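PDB 4LX4: Endoglucanase(Endo-1,4-beta-glucanase)protein from Pseudomonas stutzeri, which probably hydrolyses O-glycosidic bonds of beta-1,4-glucans such as cellulose, as a glycoside hydrolase of family 5. Local coordinates for residues Val16-Ala21 against Ile55-Ile60; Ala158-Ile163 against Phe192-Pro197; Pro197-Ile202 against Gly245-Leu250; Ala205-Asp210 against Val231-Pro236. All blocks are in the same frame, centred on the assembly; numbering follows the deposited sequence.

Contact 1 of 4, residues Val16-Ala21 against Ile55-Ile60; sequences VNISGA and IRFPFI
The methyl group of A21 drops into a shallow hollow on strand 54-59. Its CB lies 3.4 Å from P58 O and 3.7 Å from F57 CZ. The larger bump is the F57 ring, which packs against residues 18-21. With CG anti to the backbone N (chi1 -171°), the ring reaches across to this turn, where the peptide before G20 is cis. I18 O comes in obliquely, 3.0 Å from F57 CD1, while S19 O sits at the ring edge. Water 1 bridges the chains where they part: it binds I18 O, A21 N and P58 O above one ring face. I18 CG1 rests on I55 CG2 at 3.6 Å. Strands 14-18 and 54-59 are parallel neighbours in the TIM barrel, joined through helix 41-49 as a beta-alpha-beta unit. R56 N donates to V16 O, and I18 N to R56 O. N17 and R56 run side by side on the face of the sheet opposite V16 and I55. R56 NH1 gives N17 OD1 a 2.9 Å bond, the flat groups 85° apart, and NH2 binds N143 OD1. A leucine in place of R56 would probably leave N17 OD1 without its donor and D140, E175, E204 and E252 without a shared counter-charge.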
loop_
_atom_site.group_PDB
_atom_site.type_symbol
_atom_site.label_atom_id
_atom_site.label_comp_id
_atom_site.label_asym_id
_atom_site.label_seq_id
_atom_site.Cartn_x
_atom_site.Cartn_y
_atom_site.Cartn_z
ATOM N N VAL A 16 0.179 8.005 -3.350
ATOM C CA VAL A 16 -0.644 8.286 -2.194
ATOM C C VAL A 16 -1.585 7.123 -1.954
ATOM O O VAL A 16 -2.096 6.540 -2.896
ATOM C CB VAL A 16 -1.441 9.612 -2.385
ATOM C CG1 VAL A 16 -2.217 9.582 -3.675
ATOM C CG2 VAL A 16 -2.373 9.842 -1.213
ATOM N N ASN A 17 -1.785 6.791 -0.684
ATOM C CA ASN A 17 -2.836 5.883 -0.273
ATOM C C ASN A 17 -4.171 6.629 -0.335
ATOM O O ASN A 17 -4.262 7.758 0.139
ATOM C CB ASN A 17 -2.569 5.371 1.158
ATOM C CG ASN A 17 -1.469 4.319 1.214
ATOM O OD1 ASN A 17 -1.724 3.125 1.053
ATOM N ND2 ASN A 17 -0.238 4.761 1.434
ATOM N N ILE A 18 -5.187 6.017 -0.945
ATOM C CA ILE A 18 -6.503 6.649 -1.070
ATOM C C ILE A 18 -7.593 5.908 -0.280
ATOM O O ILE A 18 -7.819 4.702 -0.459
ATOM C CB ILE A 18 -6.912 6.812 -2.549
ATOM C CG1 ILE A 18 -5.986 7.823 -3.244
ATOM C CG2 ILE A 18 -8.372 7.229 -2.677
ATOM C CD1 ILE A 18 -6.019 9.244 -2.687
ATOM N N SER A 19 -8.239 6.647 0.616
ATOM C CA SER A 19 -9.335 6.141 1.434
ATOM C C SER A 19 -10.603 5.927 0.603
ATOM O O SER A 19 -10.648 6.369 -0.541
ATOM C CB SER A 19 -9.598 7.127 2.560
ATOM O OG SER A 19 -9.866 8.393 2.021
ATOM N N GLY A 20 -11.624 5.258 1.161
ATOM C CA GLY A 20 -11.603 4.719 2.520
ATOM C C GLY A 20 -12.388 3.420 2.661
ATOM O O GLY A 20 -13.217 3.264 3.569
ATOM N N ALA A 21 -12.132 2.475 1.757
ATOM C CA ALA A 21 -12.913 1.238 1.680
ATOM C C ALA A 21 -12.565 0.243 2.798
ATOM O O ALA A 21 -13.309 -0.711 3.045
ATOM C CB ALA A 21 -12.746 0.590 0.295
ATOM N N ILE A 55 -1.263 5.126 -7.039
ATOM C CA ILE A 55 -2.235 5.070 -5.962
ATOM C C ILE A 55 -2.235 3.671 -5.346
ATOM O O ILE A 55 -2.252 2.660 -6.065
ATOM C CB ILE A 55 -3.658 5.396 -6.473
ATOM C CG1 ILE A 55 -3.721 6.796 -7.100
ATOM C CG2 ILE A 55 -4.708 5.198 -5.370
ATOM C CD1 ILE A 55 -3.182 7.924 -6.201
ATOM N N ARG A 56 -2.201 3.618 -4.017
ATOM C CA ARG A 56 -2.453 2.373 -3.297
ATOM C C ARG A 56 -3.862 2.473 -2.709
ATOM O O ARG A 56 -4.181 3.459 -2.047
ATOM C CB ARG A 56 -1.423 2.197 -2.185
ATOM C CG ARG A 56 -1.490 0.862 -1.417
ATOM C CD ARG A 56 -0.315 0.756 -0.437
ATOM N NE ARG A 56 -0.307 -0.459 0.391
ATOM C CZ ARG A 56 -0.625 -0.516 1.685
ATOM N NH1 ARG A 56 -1.025 0.568 2.343
ATOM N NH2 ARG A 56 -0.561 -1.677 2.328
ATOM N N PHE A 57 -4.706 1.477 -2.982
ATOM C CA PHE A 57 -6.103 1.515 -2.541
ATOM C C PHE A 57 -6.534 0.344 -1.652
ATOM O O PHE A 57 -6.863 -0.740 -2.148
ATOM C CB PHE A 57 -7.054 1.646 -3.723
ATOM C CG PHE A 57 -8.470 1.909 -3.307
ATOM C CD1 PHE A 57 -8.849 3.159 -2.837
ATOM C CD2 PHE A 57 -9.420 0.890 -3.354
ATOM C CE1 PHE A 57 -10.162 3.397 -2.418
ATOM C CE2 PHE A 57 -10.730 1.115 -2.946
ATOM C CZ PHE A 57 -11.107 2.370 -2.490
ATOM N N PRO A 58 -6.580 0.591 -0.330
ATOM C CA PRO A 58 -7.075 -0.384 0.650
ATOM C C PRO A 58 -8.552 -0.751 0.503
ATOM O O PRO A 58 -9.414 0.106 0.297
ATOM C CB PRO A 58 -6.848 0.317 1.990
ATOM C CG PRO A 58 -5.717 1.286 1.718
ATOM C CD PRO A 58 -5.941 1.757 0.312
ATOM N N PHE A 59 -8.813 -2.051 0.627
ATOM C CA PHE A 59 -10.145 -2.611 0.762
ATOM C C PHE A 59 -9.945 -3.806 1.705
ATOM O O PHE A 59 -8.793 -4.164 2.010
ATOM C CB PHE A 59 -10.695 -3.032 -0.611
ATOM C CG PHE A 59 -9.992 -4.222 -1.208
ATOM C CD1 PHE A 59 -8.807 -4.066 -1.907
ATOM C CD2 PHE A 59 -10.531 -5.499 -1.079
ATOM C CE1 PHE A 59 -8.159 -5.162 -2.448
ATOM C CE2 PHE A 59 -9.895 -6.600 -1.613
ATOM C CZ PHE A 59 -8.708 -6.433 -2.298
ATOM N N ILE A 60 -11.032 -4.387 2.214
ATOM C CA ILE A 60 -10.916 -5.581 3.058
ATOM C C ILE A 60 -11.603 -6.805 2.475
ATOM O O ILE A 60 -12.581 -6.692 1.738
ATOM C CB ILE A 60 -11.359 -5.354 4.529
ATOM C CG1 ILE A 60 -12.820 -4.919 4.605
ATOM C CG2 ILE A 60 -10.449 -4.338 5.199
ATOM C CD1 ILE A 60 -13.381 -4.907 6.026
HETATM O O HOH W 1 -9.234 2.647 0.642
HETATM O O HOH W 2 -13.692 -2.960 1.260
#

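Contact 2 of 4, residues Ala158-Ile163 against Phe192-Pro197; sequences AAVDAI and FLINDP
The flat backbone carbonyl of N195 is approached from both sides of its plane. V160 CG1 comes in on one side, 3.5 Å from N195 O. Water 3 comes in on the other and donates to the same oxygen at 3.0 Å. The second flat group is the D161 carboxylate. Its OD1 takes the other hydrogen of water 3 at 2.5 Å, so the water bridges two acceptors, one of them probably a charged carboxylate. The two oxygens themselves stay 4.5 Å apart. V160 supplies the apolar half. Its CG1 is anti to the backbone N (chi1 169°) and faces the N195 backbone carbonyl, while CG2 meets I194 CG2 at 3.7 Å. The two side chains slant across each other, and I174 of strand 171-175 packs against both. The contact joins helix 152-166, in the outer layer of the barrel, to the loop that leads into strand 201-206. Q157, one turn back on the helix, ties the same place together: its NE2 binds D161 OD1 and its OE1 takes N195 N. D196 OD1 pairs with R164 NE of the helix. The contact is thus oily where V160 and I194 meet and wet beside D161. Its charged groups have partners nearby, and the N195 backbone carbonyl is held by a water rather than by a direct bond from the helix segment.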
loop_
_atom_site.group_PDB
_atom_site.type_symbol
_atom_site.label_atom_id
_atom_site.label_comp_id
_atom_site.label_asym_id
_atom_site.label_seq_id
_atom_site.Cartn_x
_atom_site.Cartn_y
_atom_site.Cartn_z
ATOM N N ALA A 158 0.568 -19.174 -1.439
ATOM C CA ALA A 158 -0.693 -19.748 -1.898
ATOM C C ALA A 158 -1.474 -18.770 -2.761
ATOM O O ALA A 158 -2.106 -19.168 -3.726
ATOM C CB ALA A 158 -1.529 -20.193 -0.726
ATOM N N ALA A 159 -1.456 -17.496 -2.389
ATOM C CA ALA A 159 -2.146 -16.467 -3.157
ATOM C C ALA A 159 -1.406 -16.165 -4.459
ATOM O O ALA A 159 -2.035 -15.965 -5.489
ATOM C CB ALA A 159 -2.319 -15.215 -2.333
ATOM N N VAL A 160 -0.077 -16.112 -4.406
ATOM C CA VAL A 160 0.725 -15.828 -5.589
ATOM C C VAL A 160 0.540 -16.924 -6.648
ATOM O O VAL A 160 0.430 -16.631 -7.849
ATOM C CB VAL A 160 2.229 -15.677 -5.231
ATOM C CG1 VAL A 160 3.083 -15.649 -6.501
ATOM C CG2 VAL A 160 2.458 -14.415 -4.419
ATOM N N ASP A 161 0.529 -18.184 -6.204
ATOM C CA ASP A 161 0.372 -19.313 -7.128
ATOM C C ASP A 161 -0.978 -19.200 -7.827
ATOM O O ASP A 161 -1.081 -19.353 -9.043
ATOM C CB ASP A 161 0.510 -20.665 -6.394
ATOM C CG ASP A 161 1.948 -20.955 -5.931
ATOM O OD1 ASP A 161 2.875 -20.235 -6.345
ATOM O OD2 ASP A 161 2.159 -21.929 -5.172
ATOM N N ALA A 162 -1.999 -18.891 -7.034
ATOM C CA ALA A 162 -3.361 -18.768 -7.519
ATOM C C ALA A 162 -3.534 -17.604 -8.500
ATOM O O ALA A 162 -4.177 -17.754 -9.543
ATOM C CB ALA A 162 -4.321 -18.642 -6.354
ATOM N N ILE A 163 -2.962 -16.450 -8.178
ATOM C CA ILE A 163 -3.061 -15.319 -9.083
ATOM C C ILE A 163 -2.413 -15.643 -10.429
ATOM O O ILE A 163 -2.964 -15.334 -11.477
ATOM C CB ILE A 163 -2.394 -14.034 -8.485
ATOM C CG1 ILE A 163 -3.225 -13.431 -7.341
ATOM C CG2 ILE A 163 -2.199 -12.968 -9.546
ATOM C CD1 ILE A 163 -2.423 -12.470 -6.426
ATOM N N PHE A 192 12.946 -14.462 3.972
ATOM C CA PHE A 192 11.659 -14.389 3.307
ATOM C C PHE A 192 11.857 -14.412 1.779
ATOM O O PHE A 192 12.551 -13.551 1.230
ATOM C CB PHE A 192 10.938 -13.113 3.768
ATOM C CG PHE A 192 9.514 -12.989 3.289
ATOM C CD1 PHE A 192 8.612 -14.039 3.453
ATOM C CD2 PHE A 192 9.055 -11.796 2.752
ATOM C CE1 PHE A 192 7.292 -13.926 3.022
ATOM C CE2 PHE A 192 7.738 -11.664 2.323
ATOM C CZ PHE A 192 6.852 -12.731 2.460
ATOM N N LEU A 193 11.250 -15.387 1.096
ATOM C CA LEU A 193 11.296 -15.442 -0.369
ATOM C C LEU A 193 10.084 -16.141 -0.973
ATOM O O LEU A 193 9.902 -17.345 -0.788
ATOM C CB LEU A 193 12.586 -16.139 -0.836
ATOM C CG LEU A 193 12.937 -16.122 -2.333
ATOM C CD1 LEU A 193 14.447 -16.245 -2.557
ATOM C CD2 LEU A 193 12.219 -17.267 -3.018
ATOM N N ILE A 194 9.316 -15.387 -1.763
ATOM C CA ILE A 194 8.136 -15.889 -2.476
ATOM C C ILE A 194 8.499 -16.174 -3.933
ATOM O O ILE A 194 9.194 -15.388 -4.564
ATOM C CB ILE A 194 6.966 -14.875 -2.390
ATOM C CG1 ILE A 194 6.632 -14.579 -0.927
ATOM C CG2 ILE A 194 5.734 -15.382 -3.120
ATOM C CD1 ILE A 194 6.118 -15.805 -0.170
ATOM N N ASN A 195 8.048 -17.310 -4.453
ATOM C CA ASN A 195 8.349 -17.722 -5.825
ATOM C C ASN A 195 7.414 -17.152 -6.879
ATOM O O ASN A 195 6.197 -17.295 -6.754
ATOM C CB ASN A 195 8.300 -19.241 -5.925
ATOM C CG ASN A 195 9.282 -19.912 -5.026
ATOM O OD1 ASN A 195 8.904 -20.752 -4.227
ATOM N ND2 ASN A 195 10.546 -19.557 -5.143
ATOM N N ASP A 196 7.971 -16.542 -7.923
ATOM C CA ASP A 196 7.169 -15.992 -9.026
ATOM C C ASP A 196 7.902 -16.070 -10.368
ATOM O O ASP A 196 8.775 -15.258 -10.662
ATOM C CB ASP A 196 6.763 -14.538 -8.753
ATOM C CG ASP A 196 5.973 -13.940 -9.889
ATOM O OD1 ASP A 196 5.328 -14.701 -10.629
ATOM O OD2 ASP A 196 6.006 -12.709 -10.047
ATOM N N PRO A 197 7.521 -17.055 -11.193
ATOM C CA PRO A 197 8.106 -17.305 -12.518
ATOM C C PRO A 197 7.972 -16.118 -13.464
ATOM O O PRO A 197 8.733 -16.042 -14.420
ATOM C CB PRO A 197 7.267 -18.472 -13.056
ATOM C CG PRO A 197 6.748 -19.148 -11.842
ATOM C CD PRO A 197 6.500 -18.056 -10.844
HETATM O O HOH W 3 3.970 -18.749 -8.042
#

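Contact 3 of 4, residues Pro197-Ile202 against Gly245-Leu250; sequences PADRLI and GQKGFL
I202 and K247 meet where two neighbouring parallel strands of the barrel, 201-206 and 248-252, get under way. Just before, G245 ends helix 229-243 in a Schellman motif, and the chain turns inward. I202 wedges its CG2 against the second chain, 3.2 Å from K247 O and 3.8 Å from F249 CB. Its CG1 lies against the K247 chain, 3.6 Å from CE. That lysine is bent at chi3 (-74°) and chi4 (-67°), which curls its end back past L201 O toward the loop. There K247 NZ forms a long salt bridge with D199 OD1, at 3.9 Å. Water 4 fills in between: it donates to D199 OD1, accepts from L201 N at 3.0 Å, and takes only a weak bond from K247 NZ. Water 5 does a similar job nearer the strands. It donates to L201 O and Q246 OE1 and accepts from K247 N at 2.7 Å. Two waters therefore bridge the chains before direct pairing starts, with a backbone bond between K247 and Y203. The ring of F249 goes on to meet F173. Adjacent parallel strands, each entered from the loop after an outer helix, are the hallmark of the (beta/alpha)8 barrel.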
loop_
_atom_site.group_PDB
_atom_site.type_symbol
_atom_site.label_atom_id
_atom_site.label_comp_id
_atom_site.label_asym_id
_atom_site.label_seq_id
_atom_site.Cartn_x
_atom_site.Cartn_y
_atom_site.Cartn_z
ATOM N N PRO A 197 7.521 -17.055 -11.193
ATOM C CA PRO A 197 8.106 -17.305 -12.518
ATOM C C PRO A 197 7.972 -16.118 -13.464
ATOM O O PRO A 197 8.733 -16.042 -14.420
ATOM C CB PRO A 197 7.267 -18.472 -13.056
ATOM C CG PRO A 197 6.748 -19.148 -11.842
ATOM C CD PRO A 197 6.500 -18.056 -10.844
ATOM N N ALA A 198 7.020 -15.226 -13.198
ATOM C CA ALA A 198 6.783 -14.057 -14.044
ATOM C C ALA A 198 7.786 -12.935 -13.791
ATOM O O ALA A 198 7.878 -11.998 -14.589
ATOM C CB ALA A 198 5.353 -13.537 -13.860
ATOM N N ASP A 199 8.507 -13.005 -12.678
ATOM C CA ASP A 199 9.426 -11.941 -12.296
ATOM C C ASP A 199 8.663 -10.631 -12.165
ATOM O O ASP A 199 9.100 -9.590 -12.642
ATOM C CB ASP A 199 10.559 -11.807 -13.317
ATOM C CG ASP A 199 11.720 -11.003 -12.787
ATOM O OD1 ASP A 199 11.755 -10.725 -11.573
ATOM O OD2 ASP A 199 12.605 -10.639 -13.587
ATOM N N ARG A 200 7.493 -10.702 -11.550
ATOM C CA ARG A 200 6.660 -9.523 -11.363
ATOM C C ARG A 200 6.263 -9.392 -9.901
ATOM O O ARG A 200 5.105 -9.127 -9.587
ATOM C CB ARG A 200 5.447 -9.588 -12.289
ATOM C CG ARG A 200 5.866 -9.475 -13.755
ATOM C CD ARG A 200 6.127 -8.042 -14.140
ATOM N NE ARG A 200 4.882 -7.349 -14.469
ATOM C CZ ARG A 200 4.791 -6.038 -14.678
ATOM N NH1 ARG A 200 5.866 -5.268 -14.559
ATOM N NH2 ARG A 200 3.625 -5.484 -14.993
ATOM N N LEU A 201 7.244 -9.571 -9.013
ATOM C CA LEU A 201 7.044 -9.405 -7.573
ATOM C C LEU A 201 7.865 -8.250 -7.020
ATOM O O LEU A 201 8.995 -8.021 -7.454
ATOM C CB LEU A 201 7.395 -10.678 -6.802
ATOM C CG LEU A 201 6.414 -11.830 -6.923
ATOM C CD1 LEU A 201 6.791 -12.969 -5.988
ATOM C CD2 LEU A 201 5.011 -11.344 -6.614
ATOM N N ILE A 202 7.287 -7.544 -6.049
ATOM C CA ILE A 202 7.957 -6.456 -5.337
ATOM C C ILE A 202 7.655 -6.560 -3.842
ATOM O O ILE A 202 6.530 -6.859 -3.451
ATOM C CB ILE A 202 7.541 -5.088 -5.902
ATOM C CG1 ILE A 202 7.976 -4.985 -7.378
ATOM C CG2 ILE A 202 8.133 -3.948 -5.081
ATOM C CD1 ILE A 202 7.249 -3.909 -8.172
ATOM N N GLY A 245 18.612 -9.163 -4.483
ATOM C CA GLY A 245 18.357 -8.758 -5.855
ATOM C C GLY A 245 16.896 -8.474 -6.150
ATOM O O GLY A 245 16.415 -8.737 -7.255
ATOM N N GLN A 246 16.189 -7.933 -5.165
ATOM C CA GLN A 246 14.748 -7.731 -5.283
ATOM C C GLN A 246 14.321 -6.264 -5.393
ATOM O O GLN A 246 15.022 -5.368 -4.920
ATOM C CB GLN A 246 14.032 -8.391 -4.097
ATOM C CG GLN A 246 14.322 -9.879 -3.952
ATOM C CD GLN A 246 13.775 -10.652 -5.137
ATOM O OE1 GLN A 246 12.779 -10.259 -5.736
ATOM N NE2 GLN A 246 14.439 -11.735 -5.500
ATOM N N LYS A 247 13.145 -6.039 -5.983
ATOM C CA LYS A 247 12.572 -4.684 -6.080
ATOM C C LYS A 247 11.750 -4.320 -4.847
ATOM O O LYS A 247 11.036 -5.175 -4.314
ATOM C CB LYS A 247 11.671 -4.580 -7.314
ATOM C CG LYS A 247 12.372 -4.825 -8.630
ATOM C CD LYS A 247 11.432 -4.649 -9.795
ATOM C CE LYS A 247 10.451 -5.808 -9.916
ATOM N NZ LYS A 247 11.111 -7.108 -10.281
ATOM N N GLY A 248 11.776 -3.044 -4.455
ATOM C CA GLY A 248 11.056 -2.604 -3.268
ATOM C C GLY A 248 10.058 -1.463 -3.442
ATOM O O GLY A 248 10.036 -0.751 -4.450
ATOM N N PHE A 249 9.205 -1.320 -2.436
ATOM C CA PHE A 249 8.124 -0.343 -2.416
ATOM C C PHE A 249 7.877 0.021 -0.954
ATOM O O PHE A 249 7.718 -0.868 -0.097
ATOM C CB PHE A 249 6.880 -0.948 -3.064
ATOM C CG PHE A 249 5.663 -0.085 -2.991
ATOM C CD1 PHE A 249 5.733 1.283 -3.240
ATOM C CD2 PHE A 249 4.426 -0.652 -2.692
ATOM C CE1 PHE A 249 4.586 2.071 -3.178
ATOM C CE2 PHE A 249 3.285 0.120 -2.624
ATOM C CZ PHE A 249 3.363 1.490 -2.869
ATOM N N LEU A 250 7.908 1.322 -0.658
ATOM C CA LEU A 250 7.570 1.814 0.683
ATOM C C LEU A 250 6.089 2.200 0.780
ATOM O O LEU A 250 5.747 3.381 0.705
ATOM C CB LEU A 250 8.469 2.995 1.070
ATOM C CG LEU A 250 8.682 3.147 2.575
ATOM C CD1 LEU A 250 9.694 2.121 3.105
ATOM C CD2 LEU A 250 9.105 4.554 2.920
HETATM O O HOH W 4 10.146 -10.227 -9.523
HETATM O O HOH W 5 11.571 -8.137 -6.622
#

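Contact 4 of 4, residues Ala205-Asp210 against Val231-Pro236; sequences AHLYFD and VERARP
R233 and L207 carry this contact between helix 229-243, in the outer layer of the TIM barrel, and the loop that leaves the C-terminal end of strand 201-206. The arginine can be followed outward. Its CB rests on the leucine, 3.8 Å from L207 CD2. CG is anti to the carbonyl carbon (chi1 -69°), and from there to NE the chain is fully extended, which carries the guanidinium off the helix and along the loop. CD passes Y208 O at 3.8 Å. At the tip, NH1 holds two backbone carbonyls at once, both at the guanidinium edge. The bond to Y208 O is 2.8 Å long but bent, with an N-H...O angle of 139°. The bond to D210 O is longer, 3.0 Å, and straighter at 161°, and NH1 stands above that carbonyl's plane. F213 adds a cation-pi contact. A methionine in place of R233 would probably leave the carbonyls of Y208 and D210 without this donor and let the loop between them shift. The D210 carboxylate turns elsewhere, to the backbone N atoms of G215 and Y217. Y208 points away from the helix; its OH binds E252, and its side chain lies about 4 Å from a bound Tris molecule, which may mark a pocket. L207 closes the apolar side of the contact. One of its methyls is set on the helix backbone: CD1 lies 3.4 Å from A234 N and 3.7 Å from A234 CB.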
loop_
_atom_site.group_PDB
_atom_site.type_symbol
_atom_site.label_atom_id
_atom_site.label_comp_id
_atom_site.label_asym_id
_atom_site.label_seq_id
_atom_site.Cartn_x
_atom_site.Cartn_y
_atom_site.Cartn_z
ATOM N N ALA A 205 7.462 -2.592 2.383
ATOM C CA ALA A 205 7.518 -2.338 3.810
ATOM C C ALA A 205 6.834 -1.002 4.084
ATOM O O ALA A 205 6.624 -0.188 3.168
ATOM C CB ALA A 205 8.968 -2.323 4.313
ATOM N N HIS A 206 6.487 -0.803 5.352
ATOM C CA HIS A 206 5.923 0.448 5.837
ATOM C C HIS A 206 6.918 1.068 6.807
ATOM O O HIS A 206 7.724 0.363 7.410
ATOM C CB HIS A 206 4.594 0.198 6.547
ATOM C CG HIS A 206 3.515 -0.312 5.645
ATOM N ND1 HIS A 206 2.290 -0.736 6.111
ATOM C CD2 HIS A 206 3.480 -0.467 4.301
ATOM C CE1 HIS A 206 1.547 -1.129 5.093
ATOM N NE2 HIS A 206 2.245 -0.977 3.984
ATOM N N LEU A 207 6.865 2.385 6.956
ATOM C CA LEU A 207 7.850 3.087 7.765
ATOM C C LEU A 207 7.281 4.359 8.392
ATOM O O LEU A 207 7.049 5.349 7.688
ATOM C CB LEU A 207 9.063 3.440 6.899
ATOM C CG LEU A 207 10.396 3.787 7.575
ATOM C CD1 LEU A 207 11.440 3.987 6.477
ATOM C CD2 LEU A 207 10.290 5.008 8.482
ATOM N N TYR A 208 7.098 4.345 9.711
ATOM C CA TYR A 208 6.716 5.556 10.436
ATOM C C TYR A 208 7.799 6.066 11.383
ATOM O O TYR A 208 8.720 5.331 11.714
ATOM C CB TYR A 208 5.390 5.343 11.154
ATOM C CG TYR A 208 4.238 5.154 10.189
ATOM C CD1 TYR A 208 3.656 6.247 9.574
ATOM C CD2 TYR A 208 3.742 3.888 9.886
ATOM C CE1 TYR A 208 2.605 6.098 8.681
ATOM C CE2 TYR A 208 2.690 3.725 8.987
ATOM C CZ TYR A 208 2.126 4.843 8.394
ATOM O OH TYR A 208 1.074 4.721 7.515
ATOM N N PHE A 209 7.680 7.322 11.819
ATOM C CA PHE A 209 8.809 8.019 12.447
ATOM C C PHE A 209 8.719 8.099 13.965
ATOM O O PHE A 209 9.630 8.652 14.610
ATOM C CB PHE A 209 8.966 9.456 11.907
ATOM C CG PHE A 209 9.247 9.551 10.423
ATOM C CD1 PHE A 209 9.911 8.527 9.740
ATOM C CD2 PHE A 209 8.898 10.706 9.729
ATOM C CE1 PHE A 209 10.167 8.635 8.373
ATOM C CE2 PHE A 209 9.153 10.830 8.368
ATOM C CZ PHE A 209 9.795 9.791 7.689
ATOM N N ASP A 210 7.627 7.580 14.534
ATOM C CA ASP A 210 7.461 7.637 15.992
ATOM C C ASP A 210 8.171 6.497 16.719
ATOM O O ASP A 210 8.523 5.486 16.107
ATOM C CB ASP A 210 5.996 7.796 16.439
ATOM C CG ASP A 210 5.066 6.789 15.789
ATOM O OD1 ASP A 210 5.488 6.134 14.817
ATOM O OD2 ASP A 210 3.923 6.641 16.261
ATOM N N VAL A 231 15.606 7.744 6.833
ATOM C CA VAL A 231 16.685 7.098 6.090
ATOM C C VAL A 231 17.213 5.904 6.854
ATOM O O VAL A 231 17.479 4.854 6.272
ATOM C CB VAL A 231 17.839 8.062 5.787
ATOM C CG1 VAL A 231 18.982 7.319 5.105
ATOM C CG2 VAL A 231 17.347 9.205 4.909
ATOM N N GLU A 232 17.364 6.084 8.164
ATOM C CA GLU A 232 17.885 5.047 9.041
ATOM C C GLU A 232 16.980 3.820 9.128
ATOM O O GLU A 232 17.463 2.691 9.192
ATOM C CB GLU A 232 18.121 5.646 10.429
ATOM C CG GLU A 232 19.223 6.692 10.456
ATOM C CD GLU A 232 19.202 7.570 11.698
ATOM O OE1 GLU A 232 18.301 7.419 12.563
ATOM O OE2 GLU A 232 20.096 8.434 11.796
ATOM N N ARG A 233 15.672 4.042 9.098
ATOM C CA ARG A 233 14.720 2.947 9.160
ATOM C C ARG A 233 14.482 2.300 7.790
ATOM O O ARG A 233 14.090 1.137 7.711
ATOM C CB ARG A 233 13.413 3.402 9.830
ATOM C CG ARG A 233 13.591 3.675 11.324
ATOM C CD ARG A 233 12.314 4.129 12.018
ATOM N NE ARG A 233 12.550 4.301 13.449
ATOM C CZ ARG A 233 11.648 4.746 14.311
ATOM N NH1 ARG A 233 10.435 5.064 13.887
ATOM N NH2 ARG A 233 11.955 4.858 15.602
ATOM N N ALA A 234 14.712 3.050 6.716
ATOM C CA ALA A 234 14.629 2.495 5.367
ATOM C C ALA A 234 15.858 1.664 4.972
ATOM O O ALA A 234 15.745 0.675 4.251
ATOM C CB ALA A 234 14.418 3.604 4.366
ATOM N N ARG A 235 17.029 2.075 5.447
ATOM C CA ARG A 235 18.287 1.492 4.980
ATOM C C ARG A 235 18.332 -0.032 5.133
ATOM O O ARG A 235 18.757 -0.739 4.219
ATOM C CB ARG A 235 19.465 2.121 5.731
ATOM C CG ARG A 235 20.842 1.751 5.193
ATOM C CD ARG A 235 21.934 2.425 6.021
ATOM N NE ARG A 235 21.798 3.886 6.113
ATOM C CZ ARG A 235 21.463 4.527 7.234
ATOM N NH1 ARG A 235 21.217 3.829 8.343
ATOM N NH2 ARG A 235 21.363 5.859 7.252
ATOM N N PRO A 236 17.880 -0.542 6.293
ATOM C CA PRO A 236 17.898 -1.988 6.479
ATOM C C PRO A 236 17.082 -2.724 5.421
ATOM O O PRO A 236 17.494 -3.790 4.955
ATOM C CB PRO A 236 17.225 -2.152 7.841
ATOM C CG PRO A 236 17.445 -0.857 8.545
ATOM C CD PRO A 236 17.372 0.163 7.487
#

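All four contacts belong to one barrel built on a parallel sheet. Contact 1 comes first in the chain and joins strands 14-18 and 54-59. Contact 2 follows, on the outer layer, and runs into contact 3 through P197; their centres are about 11 Å apart. Contacts 3 and 4 share strand 201-206, and both segments of contact 4, the second on helix 229-243, come between those of contact 3. F249 O and A205 N probably bond between them. Contact 1 lies about 21 Å, centre to centre, from contacts 3 and 4, yet R56 touches F249 and H206. Side chains from non-neighbouring strands thus meet inside the barrel and tie its sides together.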